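PDB 2F2L: peptidoglycan-recognition protein LC from Drosophila melanogaster, which activates the imd/Relish pathway of the fly humoral immune response and probably acts as a pattern recognition receptor for Gram-negative peptidoglycan. Local coordinates for residues C37-Q40 and A41-V44. Numbering follows the deposited sequence.
Sequences CSTQ and AICV
Cys37 holds SG between its backbone N and carbonyl carbon (chi1 59°), while Cys43 sets its own SG beside the backbone N (chi1 -70°), and the two sulfurs join in a disulfide of 2.1 Å between Cys37 SG and Cys43 SG. Its chi3 of 91° is close to the relaxed right angle. In this extracellular domain of the amidase 2 (PGRP) family, the bridge ties the loop after strand 24-31 to the first turn of helix 40-57. Between the cysteines the chain turns into the helix at Thr39, the N-cap residue, whose carbonyl O accepts a nearly straight bond from Cys43 N (2.9 Å) and a weak one from Ile42 N. One residue on, Gln40 O receives Val44 N, also at 2.9 Å. Ile42 packs back against the loop with both branches: CG2 lies 3.7 Å from Cys37 CB, and CG1 lies 3.5 Å from Thr39 OG1. Tyr76 of strand 75-77 touches Gln40, Cys43 and Val44. Ala41, Ile42 and Val44 pack on the neighbouring LCx chain, and Ala41 O is hydrogen-bonded to Ser58 OG of that chain. Covalent and hydrogen bonds thus hold the same short turn, which should limit movement of the helix start just where the partner receptor chain packs.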
# COMPACT_ATOMS: atom_id res chain seq x y z
N CYS A 37 8.13 6.29 -12.63
CA CYS A 37 8.68 6.80 -11.38
C CYS A 37 10.21 6.84 -11.46
O CYS A 37 10.81 6.00 -12.11
CB CYS A 37 8.20 5.92 -10.21
SG CYS A 37 8.65 4.17 -10.32
N SER A 38 10.84 7.83 -10.83
CA SER A 38 12.29 7.94 -10.87
C SER A 38 12.94 7.98 -9.49
O SER A 38 14.16 8.11 -9.40
CB SER A 38 12.67 9.19 -11.64
OG SER A 38 12.24 10.35 -10.95
N THR A 39 12.14 7.89 -8.44
CA THR A 39 12.64 7.84 -7.08
C THR A 39 11.85 6.80 -6.31
O THR A 39 10.72 6.50 -6.67
CB THR A 39 12.53 9.21 -6.37
OG1 THR A 39 11.15 9.60 -6.29
CG2 THR A 39 13.31 10.27 -7.13
N GLN A 40 12.44 6.24 -5.26
CA GLN A 40 11.76 5.24 -4.43
C GLN A 40 10.41 5.72 -3.91
O GLN A 40 9.44 4.99 -3.93
CB GLN A 40 12.65 4.79 -3.27
CG GLN A 40 12.02 3.70 -2.41
CD GLN A 40 13.02 2.99 -1.52
OE1 GLN A 40 14.15 2.76 -1.90
NE2 GLN A 40 12.58 2.63 -0.32
N ALA A 41 10.33 6.97 -3.47
CA ALA A 41 9.08 7.50 -2.91
C ALA A 41 7.93 7.49 -3.93
O ALA A 41 6.78 7.18 -3.59
CB ALA A 41 9.30 8.91 -2.36
N ILE A 42 8.23 7.84 -5.18
CA ILE A 42 7.19 7.85 -6.21
C ILE A 42 6.89 6.43 -6.70
O ILE A 42 5.74 6.10 -6.97
CB ILE A 42 7.56 8.76 -7.39
CG1 ILE A 42 7.78 10.21 -6.90
CG2 ILE A 42 6.50 8.69 -8.49
CD1 ILE A 42 6.64 10.81 -6.08
N CYS A 43 7.92 5.59 -6.81
CA CYS A 43 7.70 4.18 -7.17
C CYS A 43 6.81 3.49 -6.16
O CYS A 43 5.92 2.73 -6.53
CB CYS A 43 9.01 3.43 -7.32
SG CYS A 43 10.01 3.91 -8.77
N VAL A 44 7.05 3.74 -4.87
CA VAL A 44 6.20 3.21 -3.82
C VAL A 44 4.74 3.63 -4.03
O VAL A 44 3.85 2.80 -3.90
CB VAL A 44 6.72 3.61 -2.41
CG1 VAL A 44 5.61 3.53 -1.35
CG2 VAL A 44 7.90 2.73 -1.99